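Local structure of myosin-I heavy chain (Dictyostelium discoideum, 5EJY) at residues 3-8 with 172-177; 181-186 with 264-269; 64-69 with 126-131. The protein is a class VII myosin, an actin-based motor with ATPase activity involved in the early steps of phagocytosis and in adhesion, seen here as a MyTH4-FERM unit of its tail. One frame throughout, in Å; residues are numbered along the deposited sequence.

Interaction 1. Residues 3-8 with 172-177; sequences PQILND and FILQRF
Pro3 O is held by the side-chain amide of Gln175, whose NE2 donates to it over 3.3 Å. The N-H points almost straight at the oxygen, at 176°, and the oxygen lies in the amide plane of Gln175. Relative to the carbonyl, the donor stands well above the plane, 66° out of it, and not on a lone pair. The bond is rather long, but straight at the donor. The Gln175 chain runs extended beyond CG (chi2 171°), which carries its amide out from the helix to the irregular N-terminal segment. Gln4 passes close to that amide, yet its own polar end is engaged elsewhere: OE1 bonds to Tyr171 OH and Lys151 NZ.

Ile5 makes the apolar half of the contact. Its CD1 rests on Leu174 CB at 3.6 Å, the two side chains lying roughly perpendicular. The same methyl, Ile5 CD1, lies 3.9 Å from Gln175 CG, beside the aliphatic part of the glutamine.

Residues 3-8 form an irregular segment that leads toward helix 16-23. It is laid against helix 161-180 of the MyTH4 domain. Ile5 and Leu6 also touch helix 143-155, and Leu174 reaches on to that helix and to helix 119-133.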
loop_
_atom_site.group_PDB
_atom_site.type_symbol
_atom_site.label_atom_id
_atom_site.label_comp_id
_atom_site.label_asym_id
_atom_site.label_seq_id
_atom_site.Cartn_x
_atom_site.Cartn_y
_atom_site.Cartn_z
ATOM N N PRO A 3 -20.621 10.211 6.381
ATOM C CA PRO A 3 -22.048 10.210 6.042
ATOM C C PRO A 3 -22.690 8.846 6.282
ATOM O O PRO A 3 -22.104 7.812 5.954
ATOM C CB PRO A 3 -22.051 10.537 4.543
ATOM C CG PRO A 3 -20.689 10.188 4.064
ATOM C CD PRO A 3 -19.777 10.494 5.210
ATOM N N GLN A 4 -23.886 8.844 6.863
ATOM C CA GLN A 4 -24.611 7.609 7.095
ATOM C C GLN A 4 -24.914 6.919 5.772
ATOM O O GLN A 4 -25.105 7.570 4.743
ATOM C CB GLN A 4 -25.914 7.891 7.850
ATOM C CG GLN A 4 -25.703 8.444 9.242
ATOM C CD GLN A 4 -25.069 7.437 10.170
ATOM O OE1 GLN A 4 -25.413 6.256 10.146
ATOM N NE2 GLN A 4 -24.131 7.892 10.991
ATOM N N ILE A 5 -24.937 5.594 5.797
ATOM C CA ILE A 5 -25.363 4.827 4.636
ATOM C C ILE A 5 -26.889 4.894 4.611
ATOM O O ILE A 5 -27.513 4.885 3.549
ATOM C CB ILE A 5 -24.904 3.358 4.742
ATOM C CG1 ILE A 5 -23.374 3.280 4.771
ATOM C CG2 ILE A 5 -25.437 2.547 3.573
ATOM C CD1 ILE A 5 -22.846 2.068 5.518
ATOM N N LEU A 6 -27.462 4.975 5.806
ATOM C CA LEU A 6 -28.907 5.023 5.988
ATOM C C LEU A 6 -29.235 5.833 7.234
ATOM O O LEU A 6 -28.642 5.615 8.292
ATOM C CB LEU A 6 -29.450 3.605 6.164
ATOM C CG LEU A 6 -30.958 3.454 5.987
ATOM C CD1 LEU A 6 -31.312 3.842 4.565
ATOM C CD2 LEU A 6 -31.380 2.036 6.271
ATOM N N ASN A 7 -30.178 6.763 7.119
ATOM C CA ASN A 7 -30.658 7.503 8.290
ATOM C C ASN A 7 -31.471 6.630 9.248
ATOM O O ASN A 7 -32.130 5.680 8.822
ATOM C CB ASN A 7 -31.504 8.698 7.854
ATOM C CG ASN A 7 -30.722 9.691 7.029
ATOM O OD1 ASN A 7 -29.553 9.968 7.310
ATOM N ND2 ASN A 7 -31.360 10.230 5.996
ATOM N N ASP A 8 -31.440 6.957 10.539
ATOM C CA ASP A 8 -32.219 6.203 11.516
ATOM C C ASP A 8 -33.688 6.130 11.089
ATOM O O ASP A 8 -34.367 5.136 11.333
ATOM C CB ASP A 8 -32.118 6.824 12.921
ATOM C CG ASP A 8 -30.817 6.468 13.638
ATOM O OD1 ASP A 8 -30.170 5.456 13.281
ATOM O OD2 ASP A 8 -30.446 7.202 14.581
ATOM N N PHE A 172 -19.175 0.825 10.238
ATOM C CA PHE A 172 -18.137 1.833 10.031
ATOM C C PHE A 172 -17.232 1.472 8.832
ATOM O O PHE A 172 -16.911 2.328 8.015
ATOM C CB PHE A 172 -17.305 2.002 11.302
ATOM C CG PHE A 172 -16.277 3.103 11.210
ATOM C CD1 PHE A 172 -16.664 4.423 11.019
ATOM C CD2 PHE A 172 -14.924 2.816 11.307
ATOM C CE1 PHE A 172 -15.714 5.439 10.926
ATOM C CE2 PHE A 172 -13.965 3.832 11.212
ATOM C CZ PHE A 172 -14.362 5.140 11.024
ATOM N N ILE A 173 -16.837 0.216 8.707
ATOM C CA ILE A 173 -15.945 -0.111 7.561
ATOM C C ILE A 173 -16.693 0.048 6.222
ATOM O O ILE A 173 -16.105 0.408 5.201
ATOM C CB ILE A 173 -15.224 -1.484 7.723
ATOM C CG1 ILE A 173 -13.913 -1.516 6.904
ATOM C CG2 ILE A 173 -16.126 -2.656 7.337
ATOM C CD1 ILE A 173 -12.848 -0.585 7.441
ATOM N N LEU A 174 -18.007 -0.167 6.213
ATOM C CA LEU A 174 -18.750 0.086 4.974
ATOM C C LEU A 174 -18.694 1.568 4.632
ATOM O O LEU A 174 -18.553 1.923 3.470
ATOM C CB LEU A 174 -20.218 -0.352 5.063
ATOM C CG LEU A 174 -20.607 -1.831 5.042
ATOM C CD1 LEU A 174 -22.145 -1.929 5.087
ATOM C CD2 LEU A 174 -20.069 -2.538 3.812
ATOM N N GLN A 175 -18.824 2.429 5.646
ATOM C CA GLN A 175 -18.699 3.875 5.430
ATOM C C GLN A 175 -17.294 4.258 4.925
ATOM O O GLN A 175 -17.149 5.074 4.018
ATOM C CB GLN A 175 -18.965 4.634 6.722
ATOM C CG GLN A 175 -20.397 4.594 7.231
ATOM C CD GLN A 175 -20.486 5.187 8.610
ATOM O OE1 GLN A 175 -20.028 4.589 9.584
ATOM N NE2 GLN A 175 -21.040 6.393 8.701
ATOM N N ARG A 176 -16.267 3.691 5.543
ATOM C CA ARG A 176 -14.885 3.955 5.125
ATOM C C ARG A 176 -14.643 3.577 3.651
ATOM O O ARG A 176 -13.952 4.285 2.904
ATOM C CB ARG A 176 -13.923 3.187 6.042
ATOM C CG ARG A 176 -13.928 3.665 7.511
ATOM C CD ARG A 176 -12.906 4.776 7.754
ATOM N NE ARG A 176 -11.566 4.312 7.418
ATOM C CZ ARG A 176 -10.641 5.035 6.786
ATOM N NH1 ARG A 176 -10.880 6.296 6.437
ATOM N NH2 ARG A 176 -9.467 4.486 6.496
ATOM N N PHE A 177 -15.181 2.441 3.227
ATOM C CA PHE A 177 -14.991 2.023 1.836
ATOM C C PHE A 177 -15.847 2.859 0.876
ATOM O O PHE A 177 -15.486 3.046 -0.280
ATOM C CB PHE A 177 -15.246 0.521 1.648
ATOM C CG PHE A 177 -14.047 -0.339 1.948
ATOM C CD1 PHE A 177 -12.904 -0.237 1.174
ATOM C CD2 PHE A 177 -14.060 -1.244 3.014
ATOM C CE1 PHE A 177 -11.781 -1.010 1.446
ATOM C CE2 PHE A 177 -12.947 -2.021 3.282
ATOM C CZ PHE A 177 -11.803 -1.910 2.486
#

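Interaction 2. Residues 181-186 with 264-269; sequences GARKQV and LCDVLS
Arg183 and Asp266 form a salt bridge, side-on, with two nitrogens on one oxygen. NE of Arg183 donates to Asp266 OD1 at 3.0 Å and NH2 to the same OD1 at 3.2 Å. OD1 lies at the edge of the guanidinium, near its plane. NE meets it on the syn side and NH2 on the anti side, both from the same face of the carboxylate. The two flat groups are turned 46° apart. Arg183 has a bend at chi3 (-60°) that turns the NE/NH2 edge of the guanidinium toward Asp266 OD1. Its other end is also paired: NH1 forms a salt bridge with Glu191 and a hydrogen bond with Ser134 O.

Backbone N-H groups supply the second set of bonds. Lys184 N donates to Asp266 OD2 at 2.7 Å, on the syn side but 34° out of the carboxylate plane. Gln185 N adds a weak bond to Asp266 OD1 at 3.1 Å. Further along, Ser269 OG donates to Val186 O at 2.7 Å from above the carbonyl plane.

Apolar contacts are few. Gln185 CB meets Ser269 CB at 3.6 Å. Val186 turns its side chain away, onto helix 81-97. Cys265 CB is in van der Waals contact with the guanidinium, 3.6 Å from Arg183 NH2.

The contact joins the loop between helices 161-180 and 189-196 of the MyTH4 domain to helix 264-277 of the ubiquitin-like first lobe of the FERM domain. Both carboxylate oxygens of the buried Asp266 have donors. The arginine and the N-H groups around it probably stabilise its charged form, and together they fix how the carboxylate is turned at this interdomain seam.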
loop_
_atom_site.group_PDB
_atom_site.type_symbol
_atom_site.label_atom_id
_atom_site.label_comp_id
_atom_site.label_asym_id
_atom_site.label_seq_id
_atom_site.Cartn_x
_atom_site.Cartn_y
_atom_site.Cartn_z
ATOM N N GLY A 181 -13.279 4.011 -1.671
ATOM C CA GLY A 181 -13.368 3.244 -2.900
ATOM C C GLY A 181 -13.037 1.783 -2.678
ATOM O O GLY A 181 -12.529 1.400 -1.622
ATOM N N ALA A 182 -13.323 0.969 -3.686
ATOM C CA ALA A 182 -13.139 -0.474 -3.622
ATOM C C ALA A 182 -11.691 -0.878 -3.409
ATOM O O ALA A 182 -10.763 -0.180 -3.836
ATOM C CB ALA A 182 -13.659 -1.121 -4.906
ATOM N N ARG A 183 -11.510 -2.026 -2.766
ATOM C CA ARG A 183 -10.196 -2.653 -2.673
ATOM C C ARG A 183 -10.015 -3.690 -3.772
ATOM O O ARG A 183 -10.950 -4.015 -4.524
ATOM C CB ARG A 183 -10.004 -3.307 -1.299
ATOM C CG ARG A 183 -10.831 -4.564 -1.082
ATOM C CD ARG A 183 -10.680 -5.053 0.359
ATOM N NE ARG A 183 -9.283 -5.373 0.655
ATOM C CZ ARG A 183 -8.815 -5.644 1.868
ATOM N NH1 ARG A 183 -9.631 -5.594 2.928
ATOM N NH2 ARG A 183 -7.521 -5.944 2.027
ATOM N N LYS A 184 -8.812 -4.241 -3.847
ATOM C CA LYS A 184 -8.459 -5.106 -4.958
ATOM C C LYS A 184 -8.145 -6.529 -4.548
ATOM O O LYS A 184 -8.036 -7.404 -5.407
ATOM C CB LYS A 184 -7.252 -4.521 -5.695
ATOM C CG LYS A 184 -7.500 -3.119 -6.230
ATOM C CD LYS A 184 -6.327 -2.629 -7.053
ATOM C CE LYS A 184 -6.594 -1.240 -7.617
ATOM N NZ LYS A 184 -5.447 -0.807 -8.467
ATOM N N GLN A 185 -7.983 -6.772 -3.249
ATOM C CA GLN A 185 -7.559 -8.090 -2.806
ATOM C C GLN A 185 -8.393 -8.582 -1.629
ATOM O O GLN A 185 -8.975 -7.787 -0.894
ATOM C CB GLN A 185 -6.069 -8.075 -2.406
ATOM C CG GLN A 185 -5.121 -7.436 -3.441
ATOM C CD GLN A 185 -5.170 -8.127 -4.815
ATOM O OE1 GLN A 185 -5.467 -9.318 -4.911
ATOM N NE2 GLN A 185 -4.869 -7.374 -5.881
ATOM N N VAL A 186 -8.418 -9.898 -1.453
ATOM C CA VAL A 186 -8.982 -10.525 -0.270
ATOM C C VAL A 186 -8.027 -10.344 0.922
ATOM O O VAL A 186 -6.810 -10.500 0.775
ATOM C CB VAL A 186 -9.205 -12.033 -0.531
ATOM C CG1 VAL A 186 -9.540 -12.780 0.763
ATOM C CG2 VAL A 186 -10.296 -12.228 -1.599
ATOM N N LEU A 264 -3.352 -0.038 1.786
ATOM C CA LEU A 264 -2.167 -0.721 2.304
ATOM C C LEU A 264 -2.451 -2.172 2.654
ATOM O O LEU A 264 -1.575 -3.015 2.506
ATOM C CB LEU A 264 -1.548 0.006 3.506
ATOM C CG LEU A 264 -1.049 1.440 3.305
ATOM C CD1 LEU A 264 -0.236 1.894 4.531
ATOM C CD2 LEU A 264 -0.224 1.577 2.047
ATOM N N CYS A 265 -3.663 -2.478 3.127
ATOM C CA CYS A 265 -3.990 -3.879 3.399
ATOM C C CYS A 265 -3.941 -4.769 2.146
ATOM O O CYS A 265 -3.635 -5.964 2.246
ATOM C CB CYS A 265 -5.340 -4.011 4.111
ATOM S SG CYS A 265 -5.271 -3.512 5.851
ATOM N N ASP A 266 -4.233 -4.203 0.979
ATOM C CA ASP A 266 -4.086 -4.970 -0.264
ATOM C C ASP A 266 -2.615 -5.356 -0.495
ATOM O O ASP A 266 -2.311 -6.415 -1.052
ATOM C CB ASP A 266 -4.614 -4.181 -1.477
ATOM C CG ASP A 266 -6.141 -4.218 -1.590
ATOM O OD1 ASP A 266 -6.773 -5.081 -0.947
ATOM O OD2 ASP A 266 -6.704 -3.386 -2.340
ATOM N N VAL A 267 -1.694 -4.503 -0.065
ATOM C CA VAL A 267 -0.272 -4.836 -0.200
ATOM C C VAL A 267 0.061 -6.029 0.698
ATOM O O VAL A 267 0.737 -6.961 0.269
ATOM C CB VAL A 267 0.641 -3.623 0.119
ATOM C CG1 VAL A 267 2.122 -4.012 0.026
ATOM C CG2 VAL A 267 0.344 -2.479 -0.844
ATOM N N LEU A 268 -0.447 -6.019 1.933
ATOM C CA LEU A 268 -0.270 -7.169 2.830
ATOM C C LEU A 268 -0.771 -8.490 2.212
ATOM O O LEU A 268 -0.145 -9.542 2.377
ATOM C CB LEU A 268 -0.969 -6.929 4.168
ATOM C CG LEU A 268 -0.470 -5.773 5.046
ATOM C CD1 LEU A 268 -1.322 -5.673 6.328
ATOM C CD2 LEU A 268 1.012 -5.939 5.390
ATOM N N SER A 269 -1.905 -8.434 1.517
ATOM C CA SER A 269 -2.412 -9.604 0.799
ATOM C C SER A 269 -1.416 -10.093 -0.246
ATOM O O SER A 269 -1.198 -11.295 -0.398
ATOM C CB SER A 269 -3.743 -9.271 0.114
ATOM O OG SER A 269 -4.687 -8.819 1.071
#

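Interaction 3. Residues 64-69 with 126-131; sequences SKVLHY and WELIHF
Leu128 and Tyr69 form the apolar centre. Leu128 CD2 sits over one face of the tyrosine ring, 3.9 Å from its centroid, a CH-pi contact. The nearest ring atom is Tyr69 CD1, at 3.5 Å from Leu128 CD2. The leucine and tyrosine side chains run alongside one another, oppositely directed. The other methyl of Leu128, CD1, meets Val66 CG1 at 3.8 Å and extends the apolar patch along helix 53-70.

Tyr69 has its CG anti to the backbone N (chi1 180°), and this sends the ring across to helix 119-133. There Phe131 turns an edge toward the tyrosine face in an offset edge-to-face pair. The centroids are 5.8 Å apart and the planes stand at 81°. Phe131 CE2 comes 3.6 Å from Tyr69 CZ. Phe84 and Arg124 also meet the tyrosine ring, the latter as a cation-pi partner.

At the polar edge, Tyr69 OH donates to Glu127 OE1 over 2.7 Å. The hydroxyl comes from above the carboxylate plane, while OE1 lies near the plane of the ring. Glu127 OE2 is taken by Lys196 in a salt bridge, so the buried carboxylate has a partner at each oxygen. With an alanine here in place of Tyr69, a gap is likely to open beneath Leu128 and beside Phe131, and Glu127 OE1 would probably lose its hydroxyl donor.

The axes of segments 64-69 and 126-131 pass 11.1 Å apart, with 124° between their N-to-C directions. Helices packing at an inclined angle through buried apolar and aromatic side chains are characteristic of a helical bundle such as the MyTH4 domain.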
loop_
_atom_site.group_PDB
_atom_site.type_symbol
_atom_site.label_atom_id
_atom_site.label_comp_id
_atom_site.label_asym_id
_atom_site.label_seq_id
_atom_site.Cartn_x
_atom_site.Cartn_y
_atom_site.Cartn_z
ATOM N N SER A 64 -22.079 -23.952 2.776
ATOM C CA SER A 64 -21.311 -24.969 3.493
ATOM C C SER A 64 -20.071 -24.381 4.173
ATOM O O SER A 64 -19.733 -24.776 5.292
ATOM C CB SER A 64 -20.918 -26.119 2.565
ATOM O OG SER A 64 -22.073 -26.675 1.959
ATOM N N LYS A 65 -19.396 -23.441 3.509
ATOM C CA LYS A 65 -18.237 -22.785 4.120
ATOM C C LYS A 65 -18.632 -21.925 5.326
ATOM O O LYS A 65 -17.916 -21.883 6.330
ATOM C CB LYS A 65 -17.466 -21.927 3.106
ATOM C CG LYS A 65 -16.997 -22.655 1.860
ATOM C CD LYS A 65 -16.061 -23.809 2.166
ATOM C CE LYS A 65 -15.498 -24.386 0.865
ATOM N NZ LYS A 65 -14.865 -25.719 1.054
ATOM N N VAL A 66 -19.760 -21.228 5.213
ATOM C CA VAL A 66 -20.313 -20.478 6.340
ATOM C C VAL A 66 -20.553 -21.407 7.536
ATOM O O VAL A 66 -20.082 -21.152 8.645
ATOM C CB VAL A 66 -21.639 -19.768 5.955
ATOM C CG1 VAL A 66 -22.300 -19.134 7.188
ATOM C CG2 VAL A 66 -21.401 -18.713 4.859
ATOM N N LEU A 67 -21.280 -22.492 7.305
ATOM C CA LEU A 67 -21.529 -23.464 8.364
ATOM C C LEU A 67 -20.220 -23.955 8.964
ATOM O O LEU A 67 -20.087 -24.066 10.188
ATOM C CB LEU A 67 -22.328 -24.648 7.825
ATOM C CG LEU A 67 -23.779 -24.335 7.463
ATOM C CD1 LEU A 67 -24.458 -25.547 6.840
ATOM C CD2 LEU A 67 -24.518 -23.865 8.691
ATOM N N HIS A 68 -19.255 -24.257 8.098
ATOM C CA HIS A 68 -17.958 -24.743 8.562
ATOM C C HIS A 68 -17.256 -23.748 9.486
ATOM O O HIS A 68 -16.686 -24.140 10.504
ATOM C CB HIS A 68 -17.055 -25.086 7.384
ATOM C CG HIS A 68 -15.802 -25.797 7.777
ATOM N ND1 HIS A 68 -14.637 -25.130 8.094
ATOM C CD2 HIS A 68 -15.532 -27.115 7.919
ATOM C CE1 HIS A 68 -13.702 -26.009 8.405
ATOM N NE2 HIS A 68 -14.221 -27.221 8.311
ATOM N N TYR A 69 -17.278 -22.465 9.128
ATOM C CA TYR A 69 -16.626 -21.450 9.957
ATOM C C TYR A 69 -17.378 -21.276 11.267
ATOM O O TYR A 69 -16.772 -21.148 12.331
ATOM C CB TYR A 69 -16.517 -20.102 9.234
ATOM C CG TYR A 69 -15.853 -19.029 10.072
ATOM C CD1 TYR A 69 -16.607 -18.140 10.826
ATOM C CD2 TYR A 69 -14.472 -18.908 10.109
ATOM C CE1 TYR A 69 -15.998 -17.155 11.603
ATOM C CE2 TYR A 69 -13.857 -17.935 10.883
ATOM C CZ TYR A 69 -14.617 -17.064 11.621
ATOM O OH TYR A 69 -13.998 -16.100 12.383
ATOM N N TRP A 126 -21.297 -13.044 12.954
ATOM C CA TRP A 126 -21.014 -11.608 12.938
ATOM C C TRP A 126 -19.547 -11.291 12.588
ATOM O O TRP A 126 -19.258 -10.255 11.980
ATOM C CB TRP A 126 -21.485 -10.926 14.231
ATOM C CG TRP A 126 -22.949 -10.592 14.160
ATOM C CD1 TRP A 126 -23.997 -11.317 14.677
ATOM C CD2 TRP A 126 -23.532 -9.477 13.480
ATOM N NE1 TRP A 126 -25.187 -10.704 14.374
ATOM C CE2 TRP A 126 -24.932 -9.573 13.640
ATOM C CE3 TRP A 126 -23.005 -8.400 12.757
ATOM C CZ2 TRP A 126 -25.810 -8.628 13.109
ATOM C CZ3 TRP A 126 -23.872 -7.469 12.226
ATOM C CH2 TRP A 126 -25.263 -7.583 12.407
ATOM N N GLU A 127 -18.639 -12.196 12.939
ATOM C CA GLU A 127 -17.264 -12.127 12.439
ATOM C C GLU A 127 -17.222 -12.235 10.909
ATOM O O GLU A 127 -16.492 -11.489 10.256
ATOM C CB GLU A 127 -16.402 -13.222 13.057
ATOM C CG GLU A 127 -16.089 -12.999 14.553
ATOM C CD GLU A 127 -15.460 -14.215 15.214
ATOM O OE1 GLU A 127 -15.319 -15.253 14.538
ATOM O OE2 GLU A 127 -15.119 -14.137 16.417
ATOM N N LEU A 128 -17.986 -13.180 10.355
ATOM C CA LEU A 128 -18.129 -13.320 8.907
ATOM C C LEU A 128 -18.702 -12.072 8.266
ATOM O O LEU A 128 -18.245 -11.645 7.207
ATOM C CB LEU A 128 -19.027 -14.505 8.557
ATOM C CG LEU A 128 -18.458 -15.890 8.858
ATOM C CD1 LEU A 128 -19.491 -16.983 8.553
ATOM C CD2 LEU A 128 -17.173 -16.115 8.051
ATOM N N ILE A 129 -19.731 -11.505 8.890
ATOM C CA ILE A 129 -20.318 -10.268 8.398
ATOM C C ILE A 129 -19.241 -9.182 8.321
ATOM O O ILE A 129 -19.133 -8.453 7.331
ATOM C CB ILE A 129 -21.513 -9.836 9.301
ATOM C CG1 ILE A 129 -22.766 -10.641 8.931
ATOM C CG2 ILE A 129 -21.817 -8.366 9.146
ATOM C CD1 ILE A 129 -23.917 -10.544 10.006
ATOM N N HIS A 130 -18.431 -9.095 9.366
ATOM C CA HIS A 130 -17.393 -8.080 9.451
ATOM C C HIS A 130 -16.283 -8.328 8.405
ATOM O O HIS A 130 -15.819 -7.384 7.762
ATOM C CB HIS A 130 -16.836 -8.049 10.882
ATOM C CG HIS A 130 -15.948 -6.877 11.169
ATOM N ND1 HIS A 130 -15.224 -6.767 12.335
ATOM C CD2 HIS A 130 -15.654 -5.776 10.436
ATOM C CE1 HIS A 130 -14.521 -5.648 12.309
ATOM N NE2 HIS A 130 -14.762 -5.030 11.168
ATOM N N PHE A 131 -15.882 -9.589 8.217
ATOM C CA PHE A 131 -14.896 -9.924 7.171
ATOM C C PHE A 131 -15.434 -9.473 5.820
ATOM O O PHE A 131 -14.698 -8.946 4.988
ATOM C CB PHE A 131 -14.657 -11.436 7.062
ATOM C CG PHE A 131 -14.099 -12.080 8.310
ATOM C CD1 PHE A 131 -13.200 -11.409 9.122
ATOM C CD2 PHE A 131 -14.461 -13.378 8.642
ATOM C CE1 PHE A 131 -12.682 -12.010 10.257
ATOM C CE2 PHE A 131 -13.957 -13.990 9.791
ATOM C CZ PHE A 131 -13.071 -13.302 10.602
#

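Overall arrangement
The centres of the three contacts form a near-equilateral triangle, with interaction 2 at the border with the FERM domain. Interaction 3 lies inside the helical core, and along the chain it is nested within the loop that interaction 1 closes by bringing the N-terminal segment to helix 161-180. Interaction 2 follows in series, in the loop between helices 161-180 and 189-196. The centres of interactions 1 and 2 are about 20 Å apart, yet the two touch: Phe177 CZ packs on Arg183 CD at 4.0 Å. Interaction 3 touches neither; its centre is about 22 Å from that of interaction 1 and about 20 Å from that of interaction 2. Of the three, interaction 2 alone joins the two domains.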